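Local coordinates for protein cytosolic IMP-GMP specific 5'-nucleotidase (Legionella pneumophila subsp. pneumophila, PDB 4OHF) that probably dephosphorylates nucleoside 5'-monophosphates such as IMP and GMP in the cytosol, and binds GMP and a magnesium ion, at residues Ile366-Ser370 with Gln371-Gln375; Ile331-Gln334 with Ile335-Leu338. All coordinates share one frame; numbering follows the deposited sequence.

From the N terminus, contact 2 comes first: residues 331-338 form the last part of helix 327-336 and the bend into helix 338-367. That long helix then runs outward to contact 1, where residues 366-375 turn the chain into helix 374-399, the second arm of a helical hairpin. The contacts lie in series and neither nest nor cross; their centres are about 46 Å apart. Both are local: contact 1 closes the turn between two helices, while contact 2 closes no loop and lies at a helix end. The returning arm leads back to Phe-401 and Tyr-402, which pack on contact 2, so the hairpin starts and finishes near it. Both contacts also touch the second subunit.

Contact 1. Residues Ile366-Ser370 with Gln371-Gln375; sequences IDESS and QQYDQ
The hydroxyl of Ser-370 works as donor and acceptor at once. OG receives the backbone N-H of Gln-372 in a nearly straight bond (177°), with N and OG 3.1 Å apart. It also donates to the side-chain OE1 of Gln-372, which lies 2.9 Å from Ser-370 OG. This second bond is bent at its acceptor, with a C=O...OG angle of 98° and the hydroxyl tilted out of the carbonyl plane. Serine suits the place because one short side chain can meet both groups; OG stands roughly opposite its own backbone N, which turns it toward the chain ahead.

The backbone N-H bond makes this an ST turn. It follows directly on a Schellman motif that ends helix 338-367, in which Ser-370 N reaches back to Ser-365 O and Ser-369 takes the positive phi. The two lie at the tip of a helical hairpin, where helix 374-399 sets off on the return path. Near the tip Asp-367 OD2 is hydrogen-bonded to His-197 NE2 and Tyr-201 OH of the second subunit.

Gln-372 lies over one face of the Tyr-373 ring, with CG 3.5 Å above its centre. At the edge of that ring, in its plane, the hydroxyl donates to Glu-368 OE1; the modelled length is too short to be relied on. The carboxylate plane is turned 75° from that of the ring, and Glu-368 extends beyond CG, a length that lets it span the turn. Arg-364 adds a weak hydrogen bond to the tyrosine hydroxyl and a long, weak ion pair to Glu-368 OE2.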
loop_
_atom_site.group_PDB
_atom_site.type_symbol
_atom_site.label_atom_id
_atom_site.label_comp_id
_atom_site.label_asym_id
_atom_site.label_seq_id
_atom_site.Cartn_x
_atom_site.Cartn_y
_atom_site.Cartn_z
ATOM N N ILE B 366 50.913 11.154 -18.280
ATOM C CA ILE B 366 50.879 11.131 -16.825
ATOM C C ILE B 366 51.530 9.855 -16.298
ATOM O O ILE B 366 52.340 9.898 -15.373
ATOM C CB ILE B 366 49.429 11.247 -16.331
ATOM C CG1 ILE B 366 48.861 12.604 -16.779
ATOM C CG2 ILE B 366 49.369 11.082 -14.820
ATOM C CD1 ILE B 366 47.365 12.780 -16.557
ATOM N N ASP B 367 51.187 8.719 -16.890
ATOM C CA ASP B 367 51.795 7.460 -16.472
ATOM C C ASP B 367 53.302 7.517 -16.722
ATOM O O ASP B 367 54.098 7.093 -15.889
ATOM C CB ASP B 367 51.201 6.274 -17.252
ATOM C CG ASP B 367 49.901 5.759 -16.652
ATOM O OD1 ASP B 367 49.243 4.914 -17.298
ATOM O OD2 ASP B 367 49.543 6.190 -15.534
ATOM N N GLU B 368 53.685 8.054 -17.876
ATOM C CA GLU B 368 55.087 8.149 -18.265
ATOM C C GLU B 368 55.810 9.403 -17.751
ATOM O O GLU B 368 57.037 9.493 -17.831
ATOM C CB GLU B 368 55.182 8.074 -19.797
ATOM C CG GLU B 368 54.721 6.732 -20.385
ATOM C CD GLU B 368 54.605 6.751 -21.902
ATOM O OE1 GLU B 368 55.327 7.540 -22.544
ATOM O OE2 GLU B 368 53.802 5.970 -22.459
ATOM N N SER B 369 55.054 10.358 -17.212
ATOM C CA SER B 369 55.621 11.611 -16.701
ATOM C C SER B 369 56.452 12.254 -17.812
ATOM O O SER B 369 57.612 12.586 -17.619
ATOM C CB SER B 369 56.492 11.332 -15.465
ATOM O OG SER B 369 56.557 12.447 -14.587
ATOM N N SER B 370 55.838 12.432 -18.979
ATOM C CA SER B 370 56.517 12.996 -20.146
ATOM C C SER B 370 55.751 14.131 -20.818
ATOM O O SER B 370 54.534 14.210 -20.723
ATOM C CB SER B 370 56.749 11.890 -21.169
ATOM O OG SER B 370 56.783 12.425 -22.478
ATOM N N GLN B 371 56.464 14.996 -21.529
ATOM C CA GLN B 371 55.805 16.104 -22.205
ATOM C C GLN B 371 55.909 16.050 -23.724
ATOM O O GLN B 371 55.655 17.046 -24.410
ATOM C CB GLN B 371 56.338 17.447 -21.677
ATOM C CG GLN B 371 57.840 17.532 -21.539
ATOM C CD GLN B 371 58.307 18.917 -21.110
ATOM O OE1 GLN B 371 57.807 19.947 -21.604
ATOM N NE2 GLN B 371 59.284 18.953 -20.199
ATOM N N GLN B 372 56.244 14.881 -24.253
ATOM C CA GLN B 372 56.390 14.709 -25.697
ATOM C C GLN B 372 55.045 14.643 -26.433
ATOM O O GLN B 372 54.968 14.901 -27.636
ATOM C CB GLN B 372 57.201 13.443 -25.976
ATOM C CG GLN B 372 56.506 12.172 -25.518
ATOM C CD GLN B 372 57.464 11.002 -25.354
ATOM O OE1 GLN B 372 58.310 10.991 -24.443
ATOM N NE2 GLN B 372 57.344 10.006 -26.238
ATOM N N TYR B 373 53.985 14.296 -25.714
ATOM C CA TYR B 373 52.664 14.197 -26.322
ATOM C C TYR B 373 51.904 15.507 -26.157
ATOM O O TYR B 373 50.840 15.706 -26.753
ATOM C CB TYR B 373 51.865 13.087 -25.653
ATOM C CG TYR B 373 52.645 11.826 -25.432
ATOM C CD1 TYR B 373 53.005 11.007 -26.495
ATOM C CD2 TYR B 373 53.039 11.452 -24.148
ATOM C CE1 TYR B 373 53.739 9.844 -26.282
ATOM C CE2 TYR B 373 53.774 10.296 -23.926
ATOM C CZ TYR B 373 54.120 9.499 -24.991
ATOM O OH TYR B 373 54.849 8.356 -24.756
ATOM N N ASP B 374 52.452 16.392 -25.332
ATOM C CA ASP B 374 51.815 17.670 -25.059
ATOM C C ASP B 374 51.371 18.422 -26.313
ATOM O O ASP B 374 50.345 19.100 -26.298
ATOM C CB ASP B 374 52.733 18.542 -24.189
ATOM C CG ASP B 374 52.665 18.170 -22.703
ATOM O OD1 ASP B 374 53.313 18.861 -21.885
ATOM O OD2 ASP B 374 51.965 17.195 -22.341
ATOM N N GLN B 375 52.114 18.298 -27.405
ATOM C CA GLN B 375 51.712 18.996 -28.617
ATOM C C GLN B 375 50.444 18.375 -29.196
ATOM O O GLN B 375 49.434 19.057 -29.392
ATOM C CB GLN B 375 52.822 18.962 -29.664
ATOM C CG GLN B 375 52.492 19.797 -30.888
ATOM C CD GLN B 375 51.900 21.153 -30.511
ATOM O OE1 GLN B 375 52.523 21.941 -29.798
ATOM N NE2 GLN B 375 50.689 21.423 -30.986
#

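Contact 2. Residues Ile331-Gln334 with Ile335-Leu338; sequences IASQ and IRAL
Ile-335 leans back on Ile-331 one turn earlier, at the C-terminal end of helix 327-336. Ile-335 N donates to Ile-331 O at 3.0 Å, nearly along the C=O axis, and Ile-335 CD1 makes an ordinary apolar contact, 4.0 Å from Ile-331 CG2. The extended outer torsion of Ile-335 (chi2 -179°) carries CD1 to that methyl. Isoleucines suit this apolar strip, where Ile-459 of the second subunit packs on Ile-335 and Gln-334.

The tightly packed side is the buried one, formed by Ser-333, Gln-334 and Ala-337 against Phe-401 and Tyr-402 in the loop following helix 374-399. Tyr-402 touches Ser-333 and Gln-334, and the small Ala-337 leaves room for Phe-401 to pack against it. Ser-333 OG is hydrogen-bonded to Phe-401 O and to Glu-329 O, which must share its one proton; a small hydroxyl fits this buried place. Along the backbone, Arg-336 N bonds Ala-332 O at 3.2 Å, and Ala-337 N makes a weak bond to Gln-334 O.

On the solvent side Arg-336 is exposed and more loosely held. Bent at chi2 and chi3, its chain folds back along the helix, touches Phe-401 and makes a long, weak ion pair with Glu-329 through NH1. One face of the guanidinium lies against the backbone, with Ser-333 CA 3.7 Å and Ala-332 O 3.4 Å above its plane, both offset toward the rim.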
loop_
_atom_site.group_PDB
_atom_site.type_symbol
_atom_site.label_atom_id
_atom_site.label_comp_id
_atom_site.label_asym_id
_atom_site.label_seq_id
_atom_site.Cartn_x
_atom_site.Cartn_y
_atom_site.Cartn_z
ATOM N N ILE B 331 7.374 8.023 -38.089
ATOM C CA ILE B 331 8.104 7.348 -39.156
ATOM C C ILE B 331 8.415 8.359 -40.258
ATOM O O ILE B 331 9.558 8.481 -40.701
ATOM C CB ILE B 331 7.273 6.200 -39.797
ATOM C CG1 ILE B 331 6.688 5.284 -38.719
ATOM C CG2 ILE B 331 8.155 5.399 -40.760
ATOM C CD1 ILE B 331 7.684 4.408 -38.051
ATOM N N ALA B 332 7.389 9.081 -40.695
ATOM C CA ALA B 332 7.553 10.070 -41.758
ATOM C C ALA B 332 8.677 11.026 -41.408
ATOM O O ALA B 332 9.464 11.412 -42.270
ATOM C CB ALA B 332 6.252 10.837 -41.987
ATOM N N SER B 333 8.751 11.403 -40.139
ATOM C CA SER B 333 9.799 12.304 -39.691
ATOM C C SER B 333 11.187 11.661 -39.579
ATOM O O SER B 333 12.194 12.307 -39.844
ATOM C CB SER B 333 9.414 12.933 -38.353
ATOM O OG SER B 333 8.377 13.879 -38.537
ATOM N N GLN B 334 11.259 10.398 -39.186
ATOM C CA GLN B 334 12.569 9.762 -39.062
ATOM C C GLN B 334 13.195 9.575 -40.452
ATOM O O GLN B 334 14.424 9.585 -40.605
ATOM C CB GLN B 334 12.444 8.417 -38.336
ATOM C CG GLN B 334 11.881 8.533 -36.910
ATOM C CD GLN B 334 11.697 7.178 -36.222
ATOM O OE1 GLN B 334 12.658 6.562 -35.759
ATOM N NE2 GLN B 334 10.455 6.710 -36.167
ATOM N N ILE B 335 12.338 9.413 -41.458
ATOM C CA ILE B 335 12.773 9.243 -42.831
ATOM C C ILE B 335 13.296 10.574 -43.369
ATOM O O ILE B 335 14.303 10.627 -44.065
ATOM C CB ILE B 335 11.608 8.792 -43.718
ATOM C CG1 ILE B 335 11.005 7.502 -43.165
ATOM C CG2 ILE B 335 12.089 8.629 -45.157
ATOM C CD1 ILE B 335 9.854 6.946 -43.980
ATOM N N ARG B 336 12.589 11.651 -43.053
ATOM C CA ARG B 336 12.978 12.982 -43.495
ATOM C C ARG B 336 14.227 13.437 -42.774
ATOM O O ARG B 336 14.838 14.438 -43.146
ATOM C CB ARG B 336 11.855 13.974 -43.216
ATOM C CG ARG B 336 11.052 14.380 -44.447
ATOM C CD ARG B 336 9.596 14.618 -44.077
ATOM N NE ARG B 336 9.472 15.171 -42.732
ATOM C CZ ARG B 336 8.379 15.083 -41.977
ATOM N NH1 ARG B 336 7.291 14.461 -42.433
ATOM N NH2 ARG B 336 8.381 15.607 -40.754
ATOM N N ALA B 337 14.616 12.697 -41.745
ATOM C CA ALA B 337 15.771 13.075 -40.955
ATOM C C ALA B 337 16.931 12.132 -41.187
ATOM O O ALA B 337 18.032 12.336 -40.648
ATOM C CB ALA B 337 15.396 13.111 -39.469
ATOM N N LEU B 338 16.692 11.108 -41.996
ATOM C CA LEU B 338 17.731 10.130 -42.284
ATOM C C LEU B 338 19.078 10.743 -42.638
ATOM O O LEU B 338 20.053 10.563 -41.919
ATOM C CB LEU B 338 17.290 9.187 -43.401
ATOM C CG LEU B 338 16.787 7.813 -42.931
ATOM C CD1 LEU B 338 16.585 6.935 -44.157
ATOM C CD2 LEU B 338 17.790 7.152 -41.989
#